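Local atomic coordinates of oligopeptide-binding protein oppA (Lactococcus lactis, PDB entry 3DRF), a protein that captures oligopeptides in a large cavity that closes around them like a Venus flytrap, as the receptor of the OppABCDF ABC transporter for peptide uptake. Residues N358-P363 and V536-F541; M300-M305 and W473-E478; S371-Y376 and Y526-N531; G296-Y301 and P362-Q367. One frame throughout, in Å; residues are numbered along the deposited sequence.

Contact 1: residues N358-P363 and V536-F541; sequences NSLIPP and VIPTNF
F541 of strand 536-549 is boxed in by the loop that follows strand 354-356, next to a classic beta bulge at which T539 and N540 together face S303 of the next strand. Its CG is anti to the carbonyl carbon (chi1 -57°), which sends the ring into a pocket of P363, P362 and loop carbonyls. P363 covers one face: CD stands 3.6 Å from the centroid of the F541 ring, 17° off the normal, a CH-pi contact. N358 reaches the rim, OD1 lying near the ring plane 3.5 Å from F541 CE2, with the amide turned steeply to the ring. The backbone crowds in as well, S359 O coming within 3.3 Å of F541 CE1, at a slant to the ring. Before the bulge the contact is apolar: L360 forks, with CD1 3.8 Å from V536 CG2 and CD2 3.8 Å from P538 CG. No hydrogen bond joins the two segments. The loop keeps its shape through an ST turn, I361 N to S359 OG at 3.2 Å, while Q527 of helix 516-533 also bonds that hydroxyl and N358 ND2 bonds V373 O. The loop therefore lies between strand 536-549 and helix 516-533, whose M530 packs on L360, and F541 meets I302 of strand 292-307.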
loop_
_atom_site.group_PDB
_atom_site.type_symbol
_atom_site.label_atom_id
_atom_site.label_comp_id
_atom_site.label_asym_id
_atom_site.label_seq_id
_atom_site.Cartn_x
_atom_site.Cartn_y
_atom_site.Cartn_z
ATOM N N ASN A 358 -16.618 2.992 -7.593
ATOM C CA ASN A 358 -17.056 2.498 -8.908
ATOM C C ASN A 358 -15.962 1.739 -9.676
ATOM O O ASN A 358 -16.237 1.095 -10.628
ATOM C CB ASN A 358 -17.554 3.685 -9.796
ATOM C CG ASN A 358 -16.437 4.641 -10.176
ATOM O OD1 ASN A 358 -15.619 4.969 -9.369
ATOM N ND2 ASN A 358 -16.412 5.045 -11.420
ATOM N N SER A 359 -14.745 1.903 -9.211
ATOM C CA SER A 359 -13.531 1.360 -9.875
ATOM C C SER A 359 -12.348 1.380 -8.903
ATOM O O SER A 359 -12.471 1.780 -7.811
ATOM C CB SER A 359 -13.196 2.174 -11.133
ATOM O OG SER A 359 -12.405 3.278 -10.767
ATOM N N LEU A 360 -11.214 0.884 -9.382
ATOM C CA LEU A 360 -9.991 0.820 -8.586
ATOM C C LEU A 360 -9.124 2.087 -8.574
ATOM O O LEU A 360 -8.214 2.177 -7.843
ATOM C CB LEU A 360 -9.130 -0.381 -9.042
ATOM C CG LEU A 360 -9.836 -1.770 -8.933
ATOM C CD1 LEU A 360 -9.012 -2.864 -9.657
ATOM C CD2 LEU A 360 -10.067 -2.102 -7.449
ATOM N N ILE A 361 -9.493 3.057 -9.370
ATOM C CA ILE A 361 -8.712 4.318 -9.452
ATOM C C ILE A 361 -9.405 5.430 -8.632
ATOM O O ILE A 361 -10.479 5.842 -8.979
ATOM C CB ILE A 361 -8.534 4.789 -10.912
ATOM C CG1 ILE A 361 -7.864 3.687 -11.805
ATOM C CG2 ILE A 361 -7.718 6.088 -10.921
ATOM C CD1 ILE A 361 -6.393 3.325 -11.401
ATOM N N PRO A 362 -8.786 5.914 -7.590
ATOM C CA PRO A 362 -9.502 6.812 -6.681
ATOM C C PRO A 362 -9.542 8.285 -7.155
ATOM O O PRO A 362 -8.797 8.651 -7.975
ATOM C CB PRO A 362 -8.727 6.691 -5.353
ATOM C CG PRO A 362 -7.351 6.394 -5.767
ATOM C CD PRO A 362 -7.509 5.466 -7.000
ATOM N N PRO A 363 -10.419 9.061 -6.551
ATOM C CA PRO A 363 -10.674 10.464 -6.974
ATOM C C PRO A 363 -9.479 11.379 -6.926
ATOM O O PRO A 363 -9.421 12.264 -7.696
ATOM C CB PRO A 363 -11.737 10.958 -5.948
ATOM C CG PRO A 363 -12.500 9.730 -5.539
ATOM C CD PRO A 363 -11.462 8.567 -5.594
ATOM N N VAL A 536 -11.330 -8.986 -8.726
ATOM C CA VAL A 536 -11.456 -8.209 -7.486
ATOM C C VAL A 536 -12.667 -7.287 -7.694
ATOM O O VAL A 536 -13.032 -7.002 -8.805
ATOM C CB VAL A 536 -10.168 -7.387 -7.194
ATOM C CG1 VAL A 536 -8.948 -8.330 -6.995
ATOM C CG2 VAL A 536 -9.905 -6.356 -8.321
ATOM N N ILE A 537 -13.245 -6.874 -6.590
ATOM C CA ILE A 537 -14.397 -5.967 -6.608
ATOM C C ILE A 537 -14.017 -4.705 -5.775
ATOM O O ILE A 537 -13.705 -4.774 -4.645
ATOM C CB ILE A 537 -15.647 -6.630 -5.942
ATOM C CG1 ILE A 537 -16.006 -8.026 -6.552
ATOM C CG2 ILE A 537 -16.863 -5.674 -5.992
ATOM C CD1 ILE A 537 -16.422 -7.982 -8.050
ATOM N N PRO A 538 -14.102 -3.530 -6.416
ATOM C CA PRO A 538 -13.764 -2.291 -5.679
ATOM C C PRO A 538 -14.777 -2.106 -4.541
ATOM O O PRO A 538 -15.930 -2.342 -4.727
ATOM C CB PRO A 538 -13.943 -1.177 -6.715
ATOM C CG PRO A 538 -13.859 -1.892 -8.067
ATOM C CD PRO A 538 -14.473 -3.242 -7.825
ATOM N N THR A 539 -14.342 -1.642 -3.409
ATOM C CA THR A 539 -15.243 -1.430 -2.237
ATOM C C THR A 539 -15.467 0.079 -1.974
ATOM O O THR A 539 -16.464 0.604 -2.292
ATOM C CB THR A 539 -14.723 -2.228 -1.006
ATOM O OG1 THR A 539 -14.579 -3.588 -1.418
ATOM C CG2 THR A 539 -15.756 -2.145 0.137
ATOM N N ASN A 540 -14.476 0.715 -1.371
ATOM C CA ASN A 540 -14.551 2.158 -0.998
ATOM C C ASN A 540 -13.371 3.057 -1.425
ATOM O O ASN A 540 -12.234 2.651 -1.509
ATOM C CB ASN A 540 -14.669 2.313 0.516
ATOM C CG ASN A 540 -16.041 1.955 1.051
ATOM O OD1 ASN A 540 -16.147 1.303 2.038
ATOM N ND2 ASN A 540 -17.002 2.387 0.424
ATOM N N PHE A 541 -13.737 4.306 -1.686
ATOM C CA PHE A 541 -12.849 5.458 -1.649
ATOM C C PHE A 541 -13.090 6.142 -0.297
ATOM O O PHE A 541 -14.099 5.939 0.322
ATOM C CB PHE A 541 -13.176 6.440 -2.779
ATOM C CG PHE A 541 -13.122 5.847 -4.199
ATOM C CD1 PHE A 541 -12.112 4.968 -4.629
ATOM C CD2 PHE A 541 -14.045 6.234 -5.100
ATOM C CE1 PHE A 541 -12.108 4.506 -5.960
ATOM C CE2 PHE A 541 -14.004 5.778 -6.387
ATOM C CZ PHE A 541 -13.045 4.913 -6.795
#

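Contact 2: residues M300-M305 and W473-E478; sequences MYISLM and WSLASE
M300 O is gripped by L475 N at 2.9 Å and by water 1, which donates to M300 O at 2.8 Å and also to L475 O. This is where an antiparallel pairing of strands 292-307 and 468-474 runs out: I302 and W473 form a hydrogen-bonded pair, and Y301 and S474 the non-hydrogen-bonded pair beside it. L475 N approaches M300 O from 41° above the carbonyl plane, unlike W473 N, which meets I302 O almost head on at 2.9 Å. W473 and S474 also pair with the bound peptide, so the sheet runs on into the ligand, and Y301 OH bonds the peptide backbone. The M300 chain, bent at chi2 and chi3, curls past L475 O until CE lies 3.5 Å from S477 CB. Shortening M300 to an alanine removes SD and CE, which is likely to open a gap beside S477. L475 lays both methyls against I302 CG2, CD2 at 3.9 Å. L304 CG sits between its backbone N and carbonyl carbon (chi1 73°), which lets CD2 touch the edge of the indole, 3.7 Å from W473 CD1.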
loop_
_atom_site.group_PDB
_atom_site.type_symbol
_atom_site.label_atom_id
_atom_site.label_comp_id
_atom_site.label_asym_id
_atom_site.label_seq_id
_atom_site.Cartn_x
_atom_site.Cartn_y
_atom_site.Cartn_z
ATOM N N MET A 300 -5.263 8.731 -0.555
ATOM C CA MET A 300 -4.740 8.032 -1.716
ATOM C C MET A 300 -4.905 6.541 -1.356
ATOM O O MET A 300 -4.047 5.949 -0.760
ATOM C CB MET A 300 -3.291 8.402 -1.919
ATOM C CG MET A 300 -2.936 8.388 -3.387
ATOM S SD MET A 300 -1.718 9.690 -3.657
ATOM C CE MET A 300 -0.655 9.127 -2.452
ATOM N N TYR A 301 -6.133 6.058 -1.577
ATOM C CA TYR A 301 -6.634 4.808 -0.930
ATOM C C TYR A 301 -7.647 4.096 -1.797
ATOM O O TYR A 301 -8.440 4.706 -2.458
ATOM C CB TYR A 301 -7.311 5.197 0.412
ATOM C CG TYR A 301 -8.013 4.078 1.213
ATOM C CD1 TYR A 301 -7.367 3.419 2.217
ATOM C CD2 TYR A 301 -9.330 3.729 0.948
ATOM C CE1 TYR A 301 -8.053 2.453 2.983
ATOM C CE2 TYR A 301 -9.981 2.786 1.664
ATOM C CZ TYR A 301 -9.332 2.157 2.674
ATOM O OH TYR A 301 -9.976 1.218 3.426
ATOM N N ILE A 302 -7.622 2.769 -1.674
ATOM C CA ILE A 302 -8.699 1.924 -2.190
ATOM C C ILE A 302 -8.819 0.747 -1.267
ATOM O O ILE A 302 -7.838 0.166 -0.801
ATOM C CB ILE A 302 -8.416 1.438 -3.671
ATOM C CG1 ILE A 302 -9.571 0.638 -4.299
ATOM C CG2 ILE A 302 -7.130 0.571 -3.807
ATOM C CD1 ILE A 302 -10.788 1.444 -4.485
ATOM N N SER A 303 -10.062 0.386 -0.996
ATOM C CA SER A 303 -10.392 -0.950 -0.458
ATOM C C SER A 303 -11.117 -1.789 -1.527
ATOM O O SER A 303 -11.781 -1.268 -2.335
ATOM C CB SER A 303 -11.163 -0.919 0.861
ATOM O OG SER A 303 -12.442 -0.284 0.654
ATOM N N LEU A 304 -10.940 -3.092 -1.423
ATOM C CA LEU A 304 -11.413 -4.019 -2.440
ATOM C C LEU A 304 -11.537 -5.408 -1.876
ATOM O O LEU A 304 -10.899 -5.780 -0.971
ATOM C CB LEU A 304 -10.507 -3.997 -3.705
ATOM C CG LEU A 304 -9.144 -4.662 -3.520
ATOM C CD1 LEU A 304 -8.525 -4.769 -4.923
ATOM C CD2 LEU A 304 -8.191 -3.847 -2.562
ATOM N N MET A 305 -12.473 -6.118 -2.462
ATOM C CA MET A 305 -12.678 -7.500 -2.136
ATOM C C MET A 305 -11.927 -8.396 -3.160
ATOM O O MET A 305 -12.054 -8.263 -4.344
ATOM C CB MET A 305 -14.202 -7.773 -2.203
ATOM C CG MET A 305 -14.589 -9.233 -1.828
ATOM S SD MET A 305 -16.389 -9.428 -1.489
ATOM C CE MET A 305 -17.083 -9.025 -3.131
ATOM N N TRP A 473 -5.446 -0.492 0.610
ATOM C CA TRP A 473 -4.145 0.013 0.229
ATOM C C TRP A 473 -4.045 1.502 0.438
ATOM O O TRP A 473 -4.930 2.257 0.043
ATOM C CB TRP A 473 -3.871 -0.250 -1.259
ATOM C CG TRP A 473 -3.798 -1.693 -1.620
ATOM C CD1 TRP A 473 -4.805 -2.474 -2.127
ATOM C CD2 TRP A 473 -2.656 -2.536 -1.500
ATOM N NE1 TRP A 473 -4.344 -3.755 -2.321
ATOM C CE2 TRP A 473 -3.024 -3.817 -1.957
ATOM C CE3 TRP A 473 -1.342 -2.329 -1.068
ATOM C CZ2 TRP A 473 -2.124 -4.890 -1.984
ATOM C CZ3 TRP A 473 -0.453 -3.397 -1.090
ATOM C CH2 TRP A 473 -0.856 -4.658 -1.529
ATOM N N SER A 474 -2.942 1.922 1.058
ATOM C CA SER A 474 -2.455 3.283 0.938
ATOM C C SER A 474 -1.611 3.286 -0.332
ATOM O O SER A 474 -0.470 2.818 -0.338
ATOM C CB SER A 474 -1.630 3.674 2.155
ATOM O OG SER A 474 -2.464 3.881 3.281
ATOM N N LEU A 475 -2.196 3.801 -1.391
ATOM C CA LEU A 475 -1.655 3.698 -2.734
ATOM C C LEU A 475 -0.420 4.588 -2.958
ATOM O O LEU A 475 -0.282 5.614 -2.386
ATOM C CB LEU A 475 -2.732 4.075 -3.766
ATOM C CG LEU A 475 -3.927 3.129 -3.891
ATOM C CD1 LEU A 475 -5.037 3.794 -4.708
ATOM C CD2 LEU A 475 -3.540 1.791 -4.489
ATOM N N ALA A 476 0.433 4.120 -3.885
ATOM C CA ALA A 476 1.541 4.927 -4.386
ATOM C C ALA A 476 0.964 6.170 -5.057
ATOM O O ALA A 476 -0.113 6.135 -5.555
ATOM C CB ALA A 476 2.360 4.099 -5.432
ATOM N N SER A 477 1.726 7.238 -5.030
ATOM C CA SER A 477 1.234 8.525 -5.524
ATOM C C SER A 477 1.297 8.700 -7.030
ATOM O O SER A 477 1.343 9.787 -7.489
ATOM C CB SER A 477 1.907 9.710 -4.818
ATOM O OG SER A 477 3.291 9.631 -4.953
ATOM N N GLU A 478 1.325 7.608 -7.791
ATOM C CA GLU A 478 1.176 7.645 -9.254
ATOM C C GLU A 478 0.138 6.556 -9.575
ATOM O O GLU A 478 0.203 5.503 -8.999
ATOM C CB GLU A 478 2.551 7.349 -9.880
ATOM C CG GLU A 478 2.710 7.860 -11.337
ATOM C CD GLU A 478 1.975 7.002 -12.373
ATOM O OE1 GLU A 478 1.866 5.791 -12.140
ATOM O OE2 GLU A 478 1.544 7.587 -13.307
HETATM O O HOH W 1 -1.513 6.645 0.119
#

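Contact 3: residues S371-Y376 and Y526-N531; sequences SSVKGY and YQEDMN
Two flat groups, the ring of Y376 and the amide of N531, carry this contact. The backbone carbonyl N531 O lies at the edge of the Y376 ring, in its plane, and accepts a hydrogen bond from Y376 OH at 2.7 Å; the hydroxyl stands 26° out of the carbonyl plane. The N531 amide bonds the loop less squarely: ND2 reaches K374 O at 3.2 Å, but the donor sits 48° above that carbonyl's plane, and N358 O is its better partner. The same nitrogen lies 3.5 Å from G375 CA, where a side chain would be cramped. A phenylalanine in place of Y376 would probably leave N531 O without this donor, the ring edge still beside it but no longer tied to it. V373 supplies the apolar contact: CG1, anti to its own N (chi1 174°), comes 3.8 Å from N531 ND2 and 4.2 Å from Q527 CB. At the exposed end, water 2 links E528 OE2 (2.7 Å) to S372 OG (3.1 Å). The carbonyl held by Y376 belongs to the last turn of helix 516-533, so the loop before helix 381-390 is tied to that helix end. Y376 also meets the ring of Y338 and I537 of strand 536-549; on the other side of the helix, M530 and Y526 pack against helices 499-508 and 482-485.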
loop_
_atom_site.group_PDB
_atom_site.type_symbol
_atom_site.label_atom_id
_atom_site.label_comp_id
_atom_site.label_asym_id
_atom_site.label_seq_id
_atom_site.Cartn_x
_atom_site.Cartn_y
_atom_site.Cartn_z
ATOM N N SER A 371 -16.955 9.172 -14.630
ATOM C CA SER A 371 -18.305 8.864 -14.197
ATOM C C SER A 371 -18.997 7.884 -15.160
ATOM O O SER A 371 -20.014 7.369 -14.835
ATOM C CB SER A 371 -19.096 10.167 -13.970
ATOM O OG SER A 371 -19.340 10.833 -15.183
ATOM N N SER A 372 -18.467 7.686 -16.329
ATOM C CA SER A 372 -18.863 6.640 -17.160
ATOM C C SER A 372 -18.758 5.282 -16.434
ATOM O O SER A 372 -19.569 4.486 -16.689
ATOM C CB SER A 372 -18.079 6.673 -18.514
ATOM O OG SER A 372 -16.767 6.019 -18.536
ATOM N N VAL A 373 -17.755 5.026 -15.601
ATOM C CA VAL A 373 -17.474 3.645 -15.223
ATOM C C VAL A 373 -18.413 3.200 -14.108
ATOM O O VAL A 373 -18.532 3.833 -13.092
ATOM C CB VAL A 373 -15.976 3.441 -14.819
ATOM C CG1 VAL A 373 -15.729 2.053 -14.291
ATOM C CG2 VAL A 373 -15.063 3.674 -16.060
ATOM N N LYS A 374 -19.089 2.100 -14.385
ATOM C CA LYS A 374 -20.034 1.486 -13.469
ATOM C C LYS A 374 -19.411 0.207 -12.911
ATOM O O LYS A 374 -18.887 -0.613 -13.606
ATOM C CB LYS A 374 -21.314 1.119 -14.185
ATOM C CG LYS A 374 -21.963 2.245 -14.943
ATOM C CD LYS A 374 -22.235 3.475 -14.079
ATOM C CE LYS A 374 -22.896 4.627 -14.886
ATOM N NZ LYS A 374 -22.758 5.864 -14.143
ATOM N N GLY A 375 -19.525 0.096 -11.610
ATOM C CA GLY A 375 -19.032 -1.046 -10.873
ATOM C C GLY A 375 -20.148 -1.683 -10.043
ATOM O O GLY A 375 -21.234 -1.864 -10.512
ATOM N N TYR A 376 -19.840 -1.942 -8.796
ATOM C CA TYR A 376 -20.695 -2.726 -7.870
ATOM C C TYR A 376 -21.143 -1.826 -6.732
ATOM O O TYR A 376 -21.521 -2.291 -5.685
ATOM C CB TYR A 376 -19.935 -4.011 -7.363
ATOM C CG TYR A 376 -19.549 -4.933 -8.516
ATOM C CD1 TYR A 376 -20.377 -5.994 -8.927
ATOM C CD2 TYR A 376 -18.393 -4.676 -9.267
ATOM C CE1 TYR A 376 -20.023 -6.781 -10.013
ATOM C CE2 TYR A 376 -18.057 -5.465 -10.331
ATOM C CZ TYR A 376 -18.875 -6.501 -10.711
ATOM O OH TYR A 376 -18.582 -7.288 -11.779
ATOM N N TYR A 526 -8.988 -0.358 -18.628
ATOM C CA TYR A 526 -8.549 -1.110 -17.457
ATOM C C TYR A 526 -9.616 -1.167 -16.348
ATOM O O TYR A 526 -9.883 -2.195 -15.812
ATOM C CB TYR A 526 -7.290 -0.430 -16.912
ATOM C CG TYR A 526 -6.835 -0.958 -15.555
ATOM C CD1 TYR A 526 -6.400 -2.279 -15.388
ATOM C CD2 TYR A 526 -6.841 -0.127 -14.437
ATOM C CE1 TYR A 526 -5.977 -2.728 -14.110
ATOM C CE2 TYR A 526 -6.435 -0.572 -13.199
ATOM C CZ TYR A 526 -6.034 -1.879 -13.044
ATOM O OH TYR A 526 -5.620 -2.365 -11.795
ATOM N N GLN A 527 -10.181 -0.019 -16.025
ATOM C CA GLN A 527 -11.228 0.031 -14.996
ATOM C C GLN A 527 -12.480 -0.809 -15.379
ATOM O O GLN A 527 -12.993 -1.536 -14.605
ATOM C CB GLN A 527 -11.637 1.489 -14.707
ATOM C CG GLN A 527 -10.519 2.338 -13.970
ATOM C CD GLN A 527 -10.850 3.846 -13.971
ATOM O OE1 GLN A 527 -11.664 4.299 -13.226
ATOM N NE2 GLN A 527 -10.187 4.564 -14.775
ATOM N N GLU A 528 -12.914 -0.681 -16.622
ATOM C CA GLU A 528 -14.045 -1.452 -17.123
ATOM C C GLU A 528 -13.701 -2.935 -17.146
ATOM O O GLU A 528 -14.483 -3.724 -16.736
ATOM C CB GLU A 528 -14.358 -1.031 -18.576
ATOM C CG GLU A 528 -14.989 0.395 -18.771
ATOM C CD GLU A 528 -15.007 0.821 -20.232
ATOM O OE1 GLU A 528 -14.275 0.291 -21.059
ATOM O OE2 GLU A 528 -15.785 1.706 -20.478
ATOM N N ASP A 529 -12.511 -3.289 -17.612
ATOM C CA ASP A 529 -12.156 -4.709 -17.759
ATOM C C ASP A 529 -11.993 -5.395 -16.379
ATOM O O ASP A 529 -12.398 -6.492 -16.213
ATOM C CB ASP A 529 -10.863 -4.910 -18.605
ATOM C CG ASP A 529 -11.064 -4.572 -20.067
ATOM O OD1 ASP A 529 -12.178 -4.433 -20.537
ATOM O OD2 ASP A 529 -10.020 -4.462 -20.700
ATOM N N MET A 530 -11.447 -4.698 -15.414
ATOM C CA MET A 530 -11.282 -5.265 -14.071
ATOM C C MET A 530 -12.671 -5.495 -13.472
ATOM O O MET A 530 -12.880 -6.454 -12.851
ATOM C CB MET A 530 -10.504 -4.284 -13.184
ATOM C CG MET A 530 -8.949 -4.342 -13.519
ATOM S SD MET A 530 -8.145 -5.967 -12.989
ATOM C CE MET A 530 -7.731 -5.588 -11.241
ATOM N N ASN A 531 -13.597 -4.573 -13.681
ATOM C CA ASN A 531 -14.973 -4.759 -13.136
ATOM C C ASN A 531 -15.702 -5.953 -13.826
ATOM O O ASN A 531 -16.367 -6.687 -13.195
ATOM C CB ASN A 531 -15.783 -3.445 -13.300
ATOM C CG ASN A 531 -15.446 -2.399 -12.242
ATOM O OD1 ASN A 531 -14.739 -2.666 -11.294
ATOM N ND2 ASN A 531 -15.945 -1.226 -12.429
HETATM O O HOH W 2 -17.537 3.004 -18.911
#

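Contact 4: residues G296-Y301 and P362-Q367; sequences GQQAMY and PPIFKQ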
loop_
_atom_site.group_PDB
_atom_site.type_symbol
_atom_site.label_atom_id
_atom_site.label_comp_id
_atom_site.label_asym_id
_atom_site.label_seq_id
_atom_site.Cartn_x
_atom_site.Cartn_y
_atom_site.Cartn_z
ATOM N N GLY A 296 -8.027 17.296 7.206
ATOM C CA GLY A 296 -8.586 16.341 6.230
ATOM C C GLY A 296 -7.791 16.322 4.941
ATOM O O GLY A 296 -7.084 17.228 4.621
ATOM N N GLN A 297 -7.951 15.230 4.208
ATOM C CA GLN A 297 -7.425 15.133 2.862
ATOM C C GLN A 297 -8.166 14.024 2.100
ATOM O O GLN A 297 -8.722 13.129 2.669
ATOM C CB GLN A 297 -5.897 14.842 2.877
ATOM C CG GLN A 297 -5.569 13.401 3.419
ATOM C CD GLN A 297 -4.078 13.006 3.574
ATOM O OE1 GLN A 297 -3.841 11.941 3.966
ATOM N NE2 GLN A 297 -3.160 13.902 3.348
ATOM N N GLN A 298 -8.147 14.129 0.785
ATOM C CA GLN A 298 -8.489 12.968 -0.068
ATOM C C GLN A 298 -7.480 11.874 0.154
ATOM O O GLN A 298 -6.327 12.102 0.077
ATOM C CB GLN A 298 -8.459 13.331 -1.540
ATOM C CG GLN A 298 -9.445 14.394 -1.959
ATOM C CD GLN A 298 -9.454 14.561 -3.479
ATOM O OE1 GLN A 298 -8.523 15.011 -4.028
ATOM N NE2 GLN A 298 -10.493 14.094 -4.105
ATOM N N ALA A 299 -7.948 10.709 0.532
ATOM C CA ALA A 299 -7.046 9.584 0.828
ATOM C C ALA A 299 -6.530 8.994 -0.522
ATOM O O ALA A 299 -7.257 8.785 -1.447
ATOM C CB ALA A 299 -7.711 8.546 1.679
ATOM N N MET A 300 -5.263 8.731 -0.555
ATOM C CA MET A 300 -4.740 8.032 -1.716
ATOM C C MET A 300 -4.905 6.541 -1.356
ATOM O O MET A 300 -4.047 5.949 -0.760
ATOM C CB MET A 300 -3.291 8.402 -1.919
ATOM C CG MET A 300 -2.936 8.388 -3.387
ATOM S SD MET A 300 -1.718 9.690 -3.657
ATOM C CE MET A 300 -0.655 9.127 -2.452
ATOM N N TYR A 301 -6.133 6.058 -1.577
ATOM C CA TYR A 301 -6.634 4.808 -0.930
ATOM C C TYR A 301 -7.647 4.096 -1.797
ATOM O O TYR A 301 -8.440 4.706 -2.458
ATOM C CB TYR A 301 -7.311 5.197 0.412
ATOM C CG TYR A 301 -8.013 4.078 1.213
ATOM C CD1 TYR A 301 -7.367 3.419 2.217
ATOM C CD2 TYR A 301 -9.330 3.729 0.948
ATOM C CE1 TYR A 301 -8.053 2.453 2.983
ATOM C CE2 TYR A 301 -9.981 2.786 1.664
ATOM C CZ TYR A 301 -9.332 2.157 2.674
ATOM O OH TYR A 301 -9.976 1.218 3.426
ATOM N N PRO A 362 -8.786 5.914 -7.590
ATOM C CA PRO A 362 -9.502 6.812 -6.681
ATOM C C PRO A 362 -9.542 8.285 -7.155
ATOM O O PRO A 362 -8.797 8.651 -7.975
ATOM C CB PRO A 362 -8.727 6.691 -5.353
ATOM C CG PRO A 362 -7.351 6.394 -5.767
ATOM C CD PRO A 362 -7.509 5.466 -7.000
ATOM N N PRO A 363 -10.419 9.061 -6.551
ATOM C CA PRO A 363 -10.674 10.464 -6.974
ATOM C C PRO A 363 -9.479 11.379 -6.926
ATOM O O PRO A 363 -9.421 12.264 -7.696
ATOM C CB PRO A 363 -11.737 10.958 -5.948
ATOM C CG PRO A 363 -12.500 9.730 -5.539
ATOM C CD PRO A 363 -11.462 8.567 -5.594
ATOM N N ILE A 364 -8.543 11.143 -6.029
ATOM C CA ILE A 364 -7.324 11.965 -6.008
ATOM C C ILE A 364 -6.614 12.023 -7.384
ATOM O O ILE A 364 -6.048 12.997 -7.732
ATOM C CB ILE A 364 -6.357 11.532 -4.875
ATOM C CG1 ILE A 364 -5.230 12.586 -4.728
ATOM C CG2 ILE A 364 -5.829 10.096 -5.092
ATOM C CD1 ILE A 364 -4.546 12.520 -3.474
ATOM N N PHE A 365 -6.708 10.940 -8.157
ATOM C CA PHE A 365 -6.173 10.865 -9.522
ATOM C C PHE A 365 -7.236 11.297 -10.547
ATOM O O PHE A 365 -7.698 10.575 -11.328
ATOM C CB PHE A 365 -5.637 9.455 -9.829
ATOM C CG PHE A 365 -4.590 8.972 -8.852
ATOM C CD1 PHE A 365 -3.469 9.723 -8.574
ATOM C CD2 PHE A 365 -4.718 7.742 -8.264
ATOM C CE1 PHE A 365 -2.539 9.310 -7.698
ATOM C CE2 PHE A 365 -3.716 7.275 -7.366
ATOM C CZ PHE A 365 -2.642 8.079 -7.089
ATOM N N LYS A 366 -7.599 12.559 -10.440
ATOM C CA LYS A 366 -8.798 13.091 -11.072
ATOM C C LYS A 366 -8.740 13.007 -12.587
ATOM O O LYS A 366 -9.748 12.826 -13.197
ATOM C CB LYS A 366 -8.992 14.550 -10.646
ATOM C CG LYS A 366 -10.147 15.260 -11.370
ATOM C CD LYS A 366 -10.158 16.768 -11.046
ATOM C CE LYS A 366 -11.558 17.415 -11.103
ATOM N NZ LYS A 366 -12.156 17.434 -12.428
ATOM N N GLN A 367 -7.547 13.116 -13.152
ATOM C CA GLN A 367 -7.314 13.054 -14.583
ATOM C C GLN A 367 -7.681 11.666 -15.180
ATOM O O GLN A 367 -7.879 11.549 -16.343
ATOM C CB GLN A 367 -5.825 13.467 -14.876
ATOM C CG GLN A 367 -5.241 14.858 -14.227
ATOM C CD GLN A 367 -3.645 15.018 -14.106
ATOM O OE1 GLN A 367 -2.932 14.079 -14.003
ATOM N NE2 GLN A 367 -3.179 16.236 -14.095
HETATM O O HOH W 3 -10.309 14.855 -7.073
HETATM O O HOH W 4 -7.369 15.402 -6.951
HETATM O O HOH W 5 -8.817 9.725 -3.299
#
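Direct van der Waals contact first: I364 CG2 lies 3.8 Å from M300 CG, and F365 CZ 3.7 Å from the same carbon, while Y301 O approaches P362 CB to 3.5 Å. The M300 sulfur makes a Met-aromatic contact, with SD 4.9 Å from the centroid of the F365 ring and 54° off its normal, an oblique approach rather than one over the face. That ring has I364 CG2 of its own segment above its centre, so I364, M300 and F365 meet as a mutual cluster. Two inverse gamma turns, centred on M300 and F365, bend the backbones that bring these side chains together; the M300 turn falls at the break within strand 292-307. The polar links all pass through water, with no direct hydrogen bond between the segments. Water 5 accepts from I364 N and donates to A299 O at 2.6 Å, joining backbone to backbone. Q298 uses both ends of its amide: NE2 gives to water 3, which donates to P363 O at 2.8 Å, and OE1 accepts from water 4, which also donates to I364 O at 2.9 Å. The Q298 chain, extended beyond CG, carries the amide to P363 and I364, where NE2 also lies 3.8 Å from P363 CB.

Overall arrangement
Contact 2 lies deepest, about 6 Å from the centre of the chain, and it alone meets the bound peptide through both of its segments. Contacts 1 and 4 lie next to it, each centred about 9 Å away and about 11 Å from each other: strand 536-549 joins 292-307 through T539 N to S303 O (2.8 Å), and M300 and Y301 are shared by contacts 2 and 4. P362 and P363 belong to both 1 and 4, so one loop bridges two strands of the sheet. Contact 3 is the outermost, centred about 16 Å from contact 2, and meets contact 1 through S359 OG and Q527 OE1 (2.8 Å).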